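Local coordinates for YfdX protein (Salmonella enterica I, PDB 6A02), which has no established biochemical activity but is implicated in the antibiotic stress response and virulence of Salmonella Typhi, at residues Tyr78-Ser83 and Gln131-Leu136; Asn102-Lys107 and Ile117-Leu122; Gly29-Glu34 and Gln45-Ala50; Thr86-Tyr91 and Gly124-Glu129. All coordinates share one frame; numbering follows the deposited sequence. Where two conformers were deposited one is given.

How the contacts relate
Contacts 1 and 4 pair the same two strands, 77-89 and 125-135, at their two ends, their centres about 23 Å apart. Contact 1 is buried near the middle of the chain and carries a classic bulge with isoleucines on one face; contact 4, about 21 Å from the chain centre, is regular, partly buried and hydrated. The helix pairs lie on opposite sides of that centre. Contact 2 packs small side chains in the helical hairpin that joins the two strands, and meets contact 4 through Leu120 and Ile117. Contact 3 is a buried antiparallel helix pair that precedes the strands. Backbone hydrogen bonds hold the strand contacts, van der Waals packing the helical ones. All four touch the second subunit.

Contact 1 of 4, residues Tyr78-Ser83 and Gln131-Leu136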
loop_
_atom_site.group_PDB
_atom_site.type_symbol
_atom_site.label_atom_id
_atom_site.label_comp_id
_atom_site.label_asym_id
_atom_site.label_seq_id
_atom_site.Cartn_x
_atom_site.Cartn_y
_atom_site.Cartn_z
ATOM N N TYR A 78 -10.705 -4.022 18.260
ATOM C CA TYR A 78 -9.804 -4.505 17.224
ATOM C C TYR A 78 -9.169 -5.821 17.647
ATOM O O TYR A 78 -8.766 -5.986 18.805
ATOM C CB TYR A 78 -8.685 -3.491 17.011
ATOM C CG TYR A 78 -9.058 -2.348 16.112
ATOM C CD1 TYR A 78 -9.152 -2.535 14.735
ATOM C CD2 TYR A 78 -9.278 -1.071 16.626
ATOM C CE1 TYR A 78 -9.488 -1.493 13.890
ATOM C CE2 TYR A 78 -9.603 -0.004 15.784
ATOM C CZ TYR A 78 -9.714 -0.230 14.419
ATOM O OH TYR A 78 -10.044 0.813 13.578
ATOM N N ILE A 79 -9.065 -6.753 16.698
ATOM C CA ILE A 79 -8.329 -7.998 16.892
ATOM C C ILE A 79 -7.154 -8.079 15.924
ATOM O O ILE A 79 -7.194 -7.552 14.803
ATOM C CB ILE A 79 -9.213 -9.262 16.775
ATOM C CG1 ILE A 79 -9.858 -9.351 15.388
ATOM C CG2 ILE A 79 -10.253 -9.325 17.915
ATOM C CD1 ILE A 79 -10.336 -10.778 15.042
ATOM N N ARG A 80 -6.106 -8.767 16.366
ATOM C CA ARG A 80 -4.901 -8.988 15.571
ATOM C C ARG A 80 -5.118 -10.109 14.565
ATOM O O ARG A 80 -5.557 -11.206 14.933
ATOM C CB ARG A 80 -3.741 -9.388 16.490
ATOM C CG ARG A 80 -3.268 -8.280 17.421
ATOM C CD ARG A 80 -2.181 -8.769 18.379
ATOM N NE ARG A 80 -2.744 -9.738 19.306
ATOM C CZ ARG A 80 -3.284 -9.424 20.482
ATOM N NH1 ARG A 80 -3.301 -8.161 20.907
ATOM N NH2 ARG A 80 -3.804 -10.386 21.241
ATOM N N ILE A 81 -4.784 -9.853 13.298
ATOM C CA ILE A 81 -4.889 -10.870 12.258
ATOM C C ILE A 81 -3.572 -11.184 11.564
ATOM O O ILE A 81 -3.499 -12.196 10.852
ATOM C CB ILE A 81 -5.997 -10.566 11.219
ATOM C CG1 ILE A 81 -5.596 -9.410 10.301
ATOM C CG2 ILE A 81 -7.311 -10.286 11.916
ATOM C CD1 ILE A 81 -6.543 -9.214 9.122
ATOM N N ASN A 82 -2.536 -10.369 11.741
ATOM C CA ASN A 82 -1.240 -10.675 11.148
ATOM C C ASN A 82 -0.186 -9.830 11.837
ATOM O O ASN A 82 -0.481 -8.756 12.366
ATOM C CB ASN A 82 -1.230 -10.412 9.636
ATOM C CG ASN A 82 0.004 -10.968 8.962
ATOM O OD1 ASN A 82 0.211 -12.169 8.949
ATOM N ND2 ASN A 82 0.841 -10.089 8.415
ATOM N N SER A 83 1.055 -10.310 11.807
ATOM C CA SER A 83 2.200 -9.506 12.205
ATOM C C SER A 83 3.294 -9.624 11.158
ATOM O O SER A 83 3.550 -10.712 10.627
ATOM C CB SER A 83 2.790 -9.956 13.536
ATOM O OG SER A 83 3.406 -8.849 14.166
ATOM N N GLN A 131 1.333 -4.732 13.080
ATOM C CA GLN A 131 0.225 -5.591 13.452
ATOM C C GLN A 131 -1.002 -5.190 12.647
ATOM O O GLN A 131 -1.503 -4.066 12.787
ATOM C CB GLN A 131 -0.058 -5.487 14.949
ATOM C CG GLN A 131 1.086 -6.018 15.825
ATOM C CD GLN A 131 0.739 -6.025 17.295
ATOM O OE1 GLN A 131 -0.379 -5.684 17.686
ATOM N NE2 GLN A 131 1.699 -6.421 18.122
ATOM N N GLU A 132 -1.470 -6.098 11.802
ATOM C CA GLU A 132 -2.685 -5.884 11.035
ATOM C C GLU A 132 -3.871 -6.207 11.930
ATOM O O GLU A 132 -3.911 -7.274 12.546
ATOM C CB GLU A 132 -2.672 -6.802 9.816
ATOM C CG GLU A 132 -3.824 -6.573 8.880
ATOM C CD GLU A 132 -3.839 -7.525 7.689
ATOM O OE1 GLU A 132 -2.955 -8.397 7.600
ATOM O OE2 GLU A 132 -4.749 -7.394 6.837
ATOM N N LEU A 133 -4.838 -5.285 11.995
ATOM C CA LEU A 133 -5.982 -5.391 12.890
ATOM C C LEU A 133 -7.274 -5.187 12.119
ATOM O O LEU A 133 -7.320 -4.422 11.149
ATOM C CB LEU A 133 -5.934 -4.318 13.997
ATOM C CG LEU A 133 -4.585 -4.025 14.671
ATOM C CD1 LEU A 133 -4.688 -2.833 15.610
ATOM C CD2 LEU A 133 -4.089 -5.239 15.432
ATOM N N ILE A 134 -8.340 -5.839 12.584
ATOM C CA ILE A 134 -9.689 -5.528 12.104
ATOM C C ILE A 134 -10.623 -5.293 13.282
ATOM O O ILE A 134 -10.434 -5.875 14.362
ATOM C CB ILE A 134 -10.274 -6.623 11.198
ATOM C CG1 ILE A 134 -10.354 -7.957 11.941
ATOM C CG2 ILE A 134 -9.492 -6.717 9.876
ATOM C CD1 ILE A 134 -11.217 -8.974 11.236
ATOM N N PRO A 135 -11.655 -4.466 13.110
ATOM C CA PRO A 135 -12.693 -4.329 14.142
ATOM C C PRO A 135 -13.634 -5.520 14.036
ATOM O O PRO A 135 -14.258 -5.739 12.999
ATOM C CB PRO A 135 -13.396 -3.025 13.756
ATOM C CG PRO A 135 -13.237 -2.962 12.243
ATOM C CD PRO A 135 -11.894 -3.592 11.943
ATOM N N LEU A 136 -13.738 -6.297 15.114
ATOM C CA LEU A 136 -14.354 -7.615 14.995
ATOM C C LEU A 136 -15.847 -7.526 14.702
ATOM O O LEU A 136 -16.343 -8.145 13.749
ATOM C CB LEU A 136 -14.092 -8.438 16.251
ATOM C CG LEU A 136 -14.719 -9.836 16.287
ATOM C CD1 LEU A 136 -14.353 -10.678 15.066
ATOM C CD2 LEU A 136 -14.305 -10.542 17.578
HETATM O O HOH W 1 -1.208 -6.235 20.318
#
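Ile79 and Ile134 face each other as a hydrogen-bonded antiparallel pair, Ile79 N giving a bond of 2.8 Å to Ile134 O and Ile79 O receiving the amide of Ile134. Their side chains lie alongside one another, CG1 to CG1 at 3.8 Å. In both, chi1 of 60° sets CG1 between the backbone N and the carbonyl carbon, a turn that brings the two branches together. Ile81 crosses Ile134 at about a right angle, its CG2 meeting CG1 of Ile134. Its CG1-CD1 branch slants across the Glu132 side chain, Ile81 CD1 lying 3.4 Å from Glu132 OE2.

The register shifts by one residue at a classic bulge, in which Ile81 and Asn82 both oppose Glu132. Glu132 O takes a nearly straight bond from Ile81 N (2.8 Å, 177°) and a weak one from Asn82 N. On the opposite face, the CD1-CE1 side of the Tyr78 ring meets the Ile134-Pro135 peptide and the proline ring obliquely. Arg80 and Gln131 run side by side, their end groups steeply inclined.

Ile79 and Ile81 pack on Ala21 of helix 19-36, but their face turns polar at Glu132 and Asn82, whose OD1 bonds Arg26 NH1 of the second subunit. The buried Arg80 guanidinium is held by Lys16 O at NE and, at NH1, weakly by Val65 O and by a water that donates to Gln131 OE1.

Contact 2 of 4, residues Asn102-Lys107 and Ile117-Leu122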
loop_
_atom_site.group_PDB
_atom_site.type_symbol
_atom_site.label_atom_id
_atom_site.label_comp_id
_atom_site.label_asym_id
_atom_site.label_seq_id
_atom_site.Cartn_x
_atom_site.Cartn_y
_atom_site.Cartn_z
ATOM N N ASN A 102 26.269 -11.393 12.573
ATOM C CA ASN A 102 26.554 -12.757 13.005
ATOM C C ASN A 102 26.088 -13.000 14.434
ATOM O O ASN A 102 25.582 -14.081 14.755
ATOM C CB ASN A 102 28.044 -13.057 12.862
ATOM C CG ASN A 102 28.411 -14.421 13.405
ATOM O OD1 ASN A 102 28.074 -15.449 12.813
ATOM N ND2 ASN A 102 29.095 -14.438 14.545
ATOM N N LYS A 103 26.236 -12.001 15.310
ATOM C CA LYS A 103 25.758 -12.167 16.678
ATOM C C LYS A 103 24.231 -12.137 16.738
ATOM O O LYS A 103 23.615 -12.845 17.545
ATOM C CB LYS A 103 26.388 -11.104 17.584
ATOM C CG LYS A 103 25.711 -10.974 18.920
ATOM C CD LYS A 103 26.233 -9.772 19.692
ATOM C CE LYS A 103 25.678 -9.766 21.091
ATOM N NZ LYS A 103 24.681 -8.672 21.225
ATOM N N ALA A 104 23.596 -11.321 15.894
ATOM C CA ALA A 104 22.138 -11.329 15.838
ATOM C C ALA A 104 21.616 -12.700 15.426
ATOM O O ALA A 104 20.603 -13.175 15.955
ATOM C CB ALA A 104 21.649 -10.249 14.871
ATOM N N ASN A 105 22.308 -13.350 14.490
ATOM C CA ASN A 105 21.887 -14.673 14.033
ATOM C C ASN A 105 21.939 -15.699 15.160
ATOM O O ASN A 105 21.082 -16.588 15.240
ATOM C CB ASN A 105 22.743 -15.099 12.843
ATOM C CG ASN A 105 22.334 -14.398 11.564
ATOM O OD1 ASN A 105 21.179 -13.992 11.425
ATOM N ND2 ASN A 105 23.262 -14.265 10.625
ATOM N N GLN A 106 22.920 -15.577 16.057
ATOM C CA GLN A 106 23.008 -16.499 17.187
ATOM C C GLN A 106 21.811 -16.357 18.121
ATOM O O GLN A 106 21.258 -17.358 18.594
ATOM C CB GLN A 106 24.319 -16.268 17.941
ATOM C CG GLN A 106 24.472 -17.101 19.201
ATOM C CD GLN A 106 24.636 -18.580 18.909
ATOM O OE1 GLN A 106 25.136 -18.965 17.848
ATOM N NE2 GLN A 106 24.216 -19.419 19.851
ATOM N N LYS A 107 21.387 -15.121 18.393
ATOM C CA LYS A 107 20.241 -14.912 19.270
ATOM C C LYS A 107 18.954 -15.454 18.654
ATOM O O LYS A 107 18.107 -16.009 19.364
ATOM C CB LYS A 107 20.105 -13.428 19.597
ATOM C CG LYS A 107 21.331 -12.856 20.278
ATOM C CD LYS A 107 21.628 -13.596 21.576
ATOM C CE LYS A 107 22.833 -12.998 22.279
ATOM N NZ LYS A 107 23.171 -13.761 23.514
ATOM N N ILE A 117 16.777 -8.305 19.229
ATOM C CA ILE A 117 16.569 -6.866 19.073
ATOM C C ILE A 117 17.816 -6.098 19.487
ATOM O O ILE A 117 18.248 -5.163 18.799
ATOM C CB ILE A 117 15.321 -6.417 19.857
ATOM C CG1 ILE A 117 14.089 -7.195 19.385
ATOM C CG2 ILE A 117 15.112 -4.916 19.725
ATOM C CD1 ILE A 117 13.861 -7.125 17.884
ATOM N N GLU A 118 18.434 -6.497 20.599
ATOM C CA GLU A 118 19.594 -5.757 21.083
ATOM C C GLU A 118 20.806 -5.959 20.178
ATOM O O GLU A 118 21.544 -5.003 19.903
ATOM C CB GLU A 118 19.881 -6.112 22.543
ATOM C CG GLU A 118 18.895 -5.459 23.523
ATOM C CD GLU A 118 18.727 -3.948 23.297
ATOM O OE1 GLU A 118 19.749 -3.234 23.171
ATOM O OE2 GLU A 118 17.569 -3.473 23.244
ATOM N N ALA A 119 21.019 -7.183 19.684
ATOM C CA ALA A 119 22.121 -7.411 18.752
ATOM C C ALA A 119 21.901 -6.663 17.442
ATOM O O ALA A 119 22.852 -6.137 16.847
ATOM C CB ALA A 119 22.306 -8.908 18.496
ATOM N N LEU A 120 20.652 -6.605 16.970
ATOM C CA LEU A 120 20.381 -5.866 15.742
ATOM C C LEU A 120 20.656 -4.378 15.915
ATOM O O LEU A 120 21.140 -3.719 14.986
ATOM C CB LEU A 120 18.953 -6.129 15.261
ATOM C CG LEU A 120 18.768 -7.523 14.650
ATOM C CD1 LEU A 120 17.302 -7.781 14.337
ATOM C CD2 LEU A 120 19.614 -7.687 13.397
ATOM N N LYS A 121 20.365 -3.834 17.103
ATOM C CA LYS A 121 20.690 -2.435 17.375
ATOM C C LYS A 121 22.186 -2.186 17.234
ATOM O O LYS A 121 22.603 -1.171 16.665
ATOM C CB LYS A 121 20.211 -2.042 18.772
ATOM C CG LYS A 121 18.717 -1.839 18.906
ATOM C CD LYS A 121 18.377 -1.341 20.308
ATOM C CE LYS A 121 16.881 -1.336 20.556
ATOM N NZ LYS A 121 16.566 -0.890 21.942
ATOM N N LEU A 122 23.013 -3.110 17.732
ATOM C CA LEU A 122 24.452 -2.973 17.551
ATOM C C LEU A 122 24.851 -3.038 16.085
ATOM O O LEU A 122 25.891 -2.484 15.710
ATOM C CB LEU A 122 25.191 -4.042 18.357
ATOM C CG LEU A 122 25.065 -3.948 19.876
ATOM C CD1 LEU A 122 25.934 -5.013 20.535
ATOM C CD2 LEU A 122 25.441 -2.562 20.379
#
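Lys103 reaches across from helix 94-109 and ends against the Ala119 methyl of helix 113-122. From CB, which points toward the opposite helix, the chain leaves with CG trans to the backbone N (chi1 166°), and CG already lies 4.0 Å from Ala119 CB. CD stays near the same methyl as the chain continues extended, and Lys103 CE is 4.3 Å from Ala119 CB. The bend comes at the last torsion, chi4 of -109°, which turns the ammonium group back to the alanine: Lys103 NZ is 3.6 Å from Ala119 CB and 3.9 Å from Leu122 CD1. The aliphatic chain therefore runs past the Ala119 methyl, while the ammonium group rests at the exposed margin beside two methyl groups.

Deeper in the interface the packing is between small residues. Ala104 and Ala119 are the residues whose CA atoms approach most closely, 4.9 Å apart, and Ala119 CB sits 3.6 Å from Ala104 CA. Beyond it, the CD2 branch of Leu120 meets Ala104 CB at 3.6 Å. With alanines at the point of closest approach, the two helix axes come within 8.3 Å, and they run almost exactly antiparallel at 173°.

The pair forms a helical hairpin that connects strand 77-89 to strand 125-135 in the chain. The second subunit borders both helices: its Tyr156 packs on Leu120, and its Tyr156 N and Gln157 OE1 bond Asn105. Leu120 also packs on Val125 and Val127 of strand 125-135, and Ile117 on Val127, so that helix 113-122 lies between its partner helix and the sheet.

Contact 3 of 4, residues Gly29-Glu34 and Gln45-Ala50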
loop_
_atom_site.group_PDB
_atom_site.type_symbol
_atom_site.label_atom_id
_atom_site.label_comp_id
_atom_site.label_asym_id
_atom_site.label_seq_id
_atom_site.Cartn_x
_atom_site.Cartn_y
_atom_site.Cartn_z
ATOM N N GLY A 29 -12.250 -10.750 0.321
ATOM C CA GLY A 29 -11.740 -10.216 -0.933
ATOM C C GLY A 29 -12.078 -11.087 -2.128
ATOM O O GLY A 29 -12.466 -10.579 -3.188
ATOM N N MET A 30 -11.933 -12.404 -1.981
ATOM C CA MET A 30 -12.263 -13.307 -3.081
ATOM C C MET A 30 -13.752 -13.253 -3.387
ATOM O O MET A 30 -14.161 -13.270 -4.556
ATOM C CB MET A 30 -11.833 -14.736 -2.739
ATOM C CG MET A 30 -10.318 -14.927 -2.625
ATOM S SD MET A 30 -9.826 -16.658 -2.464
ATOM C CE MET A 30 -10.891 -17.304 -3.756
ATOM N N SER A 31 -14.577 -13.158 -2.343
ATOM C CA SER A 31 -16.017 -13.051 -2.540
ATOM C C SER A 31 -16.353 -11.832 -3.381
ATOM O O SER A 31 -17.130 -11.917 -4.341
ATOM C CB SER A 31 -16.713 -12.981 -1.181
ATOM O OG SER A 31 -18.115 -12.798 -1.317
ATOM N N ARG A 32 -15.772 -10.678 -3.043
ATOM C CA ARG A 32 -16.076 -9.470 -3.805
ATOM C C ARG A 32 -15.680 -9.632 -5.264
ATOM O O ARG A 32 -16.430 -9.248 -6.167
ATOM C CB ARG A 32 -15.376 -8.256 -3.194
ATOM C CG ARG A 32 -15.630 -6.981 -3.969
ATOM C CD ARG A 32 -15.207 -5.765 -3.157
ATOM N NE ARG A 32 -15.378 -4.519 -3.890
ATOM C CZ ARG A 32 -14.433 -3.981 -4.654
ATOM N NH1 ARG A 32 -13.264 -4.590 -4.787
ATOM N NH2 ARG A 32 -14.660 -2.844 -5.287
ATOM N N PHE A 33 -14.501 -10.203 -5.518
ATOM C CA PHE A 33 -14.081 -10.389 -6.900
ATOM C C PHE A 33 -15.072 -11.258 -7.661
ATOM O O PHE A 33 -15.408 -10.966 -8.821
ATOM C CB PHE A 33 -12.692 -11.021 -6.959
ATOM C CG PHE A 33 -12.257 -11.347 -8.365
ATOM C CD1 PHE A 33 -11.800 -10.351 -9.210
ATOM C CD2 PHE A 33 -12.371 -12.635 -8.855
ATOM C CE1 PHE A 33 -11.425 -10.646 -10.529
ATOM C CE2 PHE A 33 -11.995 -12.931 -10.168
ATOM C CZ PHE A 33 -11.526 -11.934 -10.998
ATOM N N GLU A 34 -15.554 -12.330 -7.026
ATOM C CA GLU A 34 -16.441 -13.252 -7.732
ATOM C C GLU A 34 -17.777 -12.609 -8.100
ATOM O O GLU A 34 -18.417 -13.046 -9.061
ATOM C CB GLU A 34 -16.608 -14.550 -6.946
ATOM C CG GLU A 34 -15.323 -15.352 -6.787
ATOM C CD GLU A 34 -14.742 -15.857 -8.098
ATOM O OE1 GLU A 34 -15.369 -15.681 -9.164
ATOM O OE2 GLU A 34 -13.637 -16.443 -8.056
ATOM N N GLN A 45 -20.713 -18.455 -1.280
ATOM C CA GLN A 45 -19.999 -19.515 -0.573
ATOM C C GLN A 45 -18.807 -18.954 0.187
ATOM O O GLN A 45 -18.561 -19.325 1.340
ATOM C CB GLN A 45 -19.526 -20.586 -1.558
ATOM C CG GLN A 45 -20.636 -21.446 -2.162
ATOM C CD GLN A 45 -20.103 -22.494 -3.133
ATOM O OE1 GLN A 45 -19.123 -22.264 -3.844
ATOM N NE2 GLN A 45 -20.738 -23.662 -3.148
ATOM N N LEU A 46 -18.064 -18.040 -0.442
ATOM C CA LEU A 46 -16.877 -17.476 0.192
ATOM C C LEU A 46 -17.252 -16.569 1.357
ATOM O O LEU A 46 -16.611 -16.607 2.415
ATOM C CB LEU A 46 -16.063 -16.712 -0.855
ATOM C CG LEU A 46 -15.366 -17.606 -1.880
ATOM C CD1 LEU A 46 -15.032 -16.823 -3.133
ATOM C CD2 LEU A 46 -14.109 -18.218 -1.290
ATOM N N ALA A 47 -18.300 -15.762 1.193
ATOM C CA ALA A 47 -18.755 -14.913 2.288
ATOM C C ALA A 47 -19.316 -15.748 3.432
ATOM O O ALA A 47 -19.128 -15.404 4.605
ATOM C CB ALA A 47 -19.785 -13.897 1.787
ATOM N N ALA A 48 -19.989 -16.856 3.110
ATOM C CA ALA A 48 -20.481 -17.748 4.154
ATOM C C ALA A 48 -19.333 -18.366 4.934
ATOM O O ALA A 48 -19.415 -18.512 6.160
ATOM C CB ALA A 48 -21.374 -18.832 3.553
ATOM N N GLN A 49 -18.249 -18.727 4.251
ATOM C CA GLN A 49 -17.089 -19.235 4.976
ATOM C C GLN A 49 -16.506 -18.164 5.888
ATOM O O GLN A 49 -16.149 -18.442 7.038
ATOM C CB GLN A 49 -16.017 -19.763 4.024
ATOM C CG GLN A 49 -16.410 -20.970 3.170
ATOM C CD GLN A 49 -15.378 -21.291 2.095
ATOM O OE1 GLN A 49 -14.416 -20.551 1.898
ATOM N NE2 GLN A 49 -15.575 -22.402 1.399
ATOM N N ALA A 50 -16.403 -16.927 5.391
ATOM C CA ALA A 50 -15.907 -15.844 6.232
ATOM C C ALA A 50 -16.795 -15.647 7.452
ATOM O O ALA A 50 -16.297 -15.420 8.564
ATOM C CB ALA A 50 -15.812 -14.557 5.412
#
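Leu46 projects from helix 40-54 against the turn of helix 19-36 formed by Met30, Ser31 and Glu34. Leu46 CB lies 3.8 Å from Ser31 CB, and a chi1 of -71°, with CG opposite the carbonyl carbon, brings CD1 against the backbone of Met30 and Ser31. The CD1 branch makes most of the contact: Leu46 CD1 lies 3.8 Å from Met30 CB, the same distance from Ser31 N, and 3.9 Å from Glu34 CG. Both the methionine and the glutamate side chains cross that of the leucine at a slant. On the same two residues, Met30 and Glu34, packs Asn9 of the second subunit.

Next to the leucine, Ser31 OG lies 3.7 Å from Ala47 CB. This OG is hydrogen-bonded to Ala43 O, one turn back on helix 40-54, so the serine joins the two helices by a polar link as well as by packing. Chi1 (-64°) sets Glu34 CG against Leu46 CD1; the bend at chi2 then directs the carboxylate, whose OE1 bonds Asn37 ND2.

Helices 136-151 and 155-167 close over Ser31, and the first also covers Ala47. The segment axes approach to 8.4 Å at 160° between their directions, the close packing of an antiparallel helical hairpin whose two arms are joined by a short connection, here forming part of a helical bundle.

Contact 4 of 4, residues Thr86-Tyr91 and Gly124-Glu129; sequences TVAEDY and GVSVIE
Thr86-Glu89 and Val125-Glu129 run antiparallel in regular register, with an angle of 161° between the strand directions. Thr86 and Ile128 exchange two amide-carbonyl bonds, Thr86 N to Ile128 O and Ile128 N to Thr86 O, both 2.8 Å. Ala88 and Ser126 exchange two more, Ala88 N to Ser126 O and Ser126 N to Ala88 O, both 3.0 Å. The pairing is extended past the strand ends by Asp90 N, which gives a nearly straight bond to Gly124 O (2.7 Å, 173°). Gly124, with its positive phi, ends helix 113-122 in a Schellman motif and leads directly into the strand.

On one face, Val87 and Val125 lie side by side, Val87 CB 3.8 Å from Val125 CG1, while CG2 of Val125 touches the CG of Glu89. On the other face Ser126 OG, placed by a chi1 of 63° between its backbone N and carbonyl carbon, comes to 3.2 Å from Ala88 CB. One water is hydrogen-bonded to Ser126 OG, donates to Thr86 O and, weakly, to Ser126 O; OG also bonds Gln138 of the third subunit. A second water lies 3.0 Å from Gly124 O and near Asp90 OD1, and may donate to either.

The main chain thus supplies the cohesion, and the polar ends are turned to other partners. Glu89 pairs with Lys97 and reaches Tyr156 of the second subunit, whereas Asp90 forms a salt bridge with Lys141 of the third, so this end of the sheet takes part in tetramer assembly.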
loop_
_atom_site.group_PDB
_atom_site.type_symbol
_atom_site.label_atom_id
_atom_site.label_comp_id
_atom_site.label_asym_id
_atom_site.label_seq_id
_atom_site.Cartn_x
_atom_site.Cartn_y
_atom_site.Cartn_z
ATOM N N THR A 86 9.304 -4.637 9.911
ATOM C CA THR A 86 10.074 -3.676 9.130
ATOM C C THR A 86 11.407 -3.423 9.814
ATOM O O THR A 86 11.456 -3.090 11.005
ATOM C CB THR A 86 9.315 -2.351 9.006
ATOM O OG1 THR A 86 8.110 -2.582 8.286
ATOM C CG2 THR A 86 10.170 -1.280 8.281
ATOM N N VAL A 87 12.492 -3.555 9.055
ATOM C CA VAL A 87 13.822 -3.215 9.545
ATOM C C VAL A 87 14.245 -1.882 8.942
ATOM O O VAL A 87 13.817 -1.502 7.845
ATOM C CB VAL A 87 14.859 -4.317 9.238
ATOM C CG1 VAL A 87 14.495 -5.593 9.966
ATOM C CG2 VAL A 87 14.942 -4.561 7.735
ATOM N N ALA A 88 15.086 -1.160 9.679
ATOM C CA ALA A 88 15.704 0.074 9.200
ATOM C C ALA A 88 17.195 -0.018 9.476
ATOM O O ALA A 88 17.617 -0.016 10.637
ATOM C CB ALA A 88 15.107 1.291 9.903
ATOM N N GLU A 89 17.993 -0.090 8.416
ATOM C CA GLU A 89 19.421 -0.350 8.524
ATOM C C GLU A 89 20.210 0.949 8.389
ATOM O O GLU A 89 20.147 1.610 7.350
ATOM C CB GLU A 89 19.852 -1.334 7.440
ATOM C CG GLU A 89 19.132 -2.665 7.523
ATOM C CD GLU A 89 19.831 -3.741 6.728
ATOM O OE1 GLU A 89 21.007 -3.545 6.357
ATOM O OE2 GLU A 89 19.204 -4.781 6.470
ATOM N N ASP A 90 20.945 1.304 9.439
ATOM C CA ASP A 90 21.911 2.392 9.361
ATOM C C ASP A 90 23.087 1.958 8.497
ATOM O O ASP A 90 23.366 0.769 8.336
ATOM C CB ASP A 90 22.472 2.687 10.752
ATOM C CG ASP A 90 21.554 3.547 11.596
ATOM O OD1 ASP A 90 20.398 3.799 11.188
ATOM O OD2 ASP A 90 21.989 3.955 12.696
ATOM N N TYR A 91 23.796 2.935 7.940
ATOM C CA TYR A 91 25.012 2.595 7.218
ATOM C C TYR A 91 26.119 2.242 8.204
ATOM O O TYR A 91 26.424 3.015 9.118
ATOM C CB TYR A 91 25.472 3.737 6.311
ATOM C CG TYR A 91 26.795 3.411 5.655
ATOM C CD1 TYR A 91 26.847 2.629 4.512
ATOM C CD2 TYR A 91 27.995 3.853 6.202
ATOM C CE1 TYR A 91 28.058 2.307 3.916
ATOM C CE2 TYR A 91 29.209 3.532 5.617
ATOM C CZ TYR A 91 29.231 2.764 4.472
ATOM O OH TYR A 91 30.436 2.449 3.881
ATOM N N GLY A 124 23.175 -1.554 13.843
ATOM C CA GLY A 124 22.547 -0.391 13.246
ATOM C C GLY A 124 21.157 -0.625 12.711
ATOM O O GLY A 124 20.690 0.153 11.872
ATOM N N VAL A 125 20.475 -1.671 13.171
ATOM C CA VAL A 125 19.187 -2.076 12.623
ATOM C C VAL A 125 18.125 -1.864 13.695
ATOM O O VAL A 125 18.213 -2.437 14.786
ATOM C CB VAL A 125 19.217 -3.544 12.165
ATOM C CG1 VAL A 125 17.891 -3.935 11.534
ATOM C CG2 VAL A 125 20.374 -3.780 11.194
ATOM N N SER A 126 17.122 -1.046 13.391
ATOM C CA SER A 126 15.950 -0.960 14.249
ATOM C C SER A 126 14.863 -1.882 13.705
ATOM O O SER A 126 14.816 -2.174 12.506
ATOM C CB SER A 126 15.435 0.477 14.345
ATOM O OG SER A 126 15.015 0.946 13.083
ATOM N N VAL A 127 13.987 -2.334 14.599
ATOM C CA VAL A 127 12.931 -3.287 14.264
ATOM C C VAL A 127 11.589 -2.675 14.635
ATOM O O VAL A 127 11.409 -2.191 15.759
ATOM C CB VAL A 127 13.122 -4.638 14.982
ATOM C CG1 VAL A 127 11.971 -5.577 14.657
ATOM C CG2 VAL A 127 14.433 -5.272 14.557
ATOM N N ILE A 128 10.650 -2.718 13.695
ATOM C CA ILE A 128 9.274 -2.289 13.913
ATOM C C ILE A 128 8.377 -3.480 13.621
ATOM O O ILE A 128 8.583 -4.189 12.631
ATOM C CB ILE A 128 8.926 -1.111 12.979
ATOM C CG1 ILE A 128 9.646 0.161 13.426
ATOM C CG2 ILE A 128 7.416 -0.891 12.908
ATOM C CD1 ILE A 128 9.055 0.783 14.658
ATOM N N GLU A 129 7.392 -3.718 14.484
ATOM C CA GLU A 129 6.420 -4.774 14.255
ATOM C C GLU A 129 5.125 -4.155 13.745
ATOM O O GLU A 129 4.579 -3.238 14.375
ATOM C CB GLU A 129 6.164 -5.565 15.538
ATOM C CG GLU A 129 5.216 -6.702 15.324
ATOM C CD GLU A 129 4.861 -7.442 16.591
ATOM O OE1 GLU A 129 4.761 -6.804 17.661
ATOM O OE2 GLU A 129 4.658 -8.668 16.502
HETATM O O HOH W 2 12.762 -0.241 12.007
HETATM O O HOH W 3 18.673 2.028 13.061
#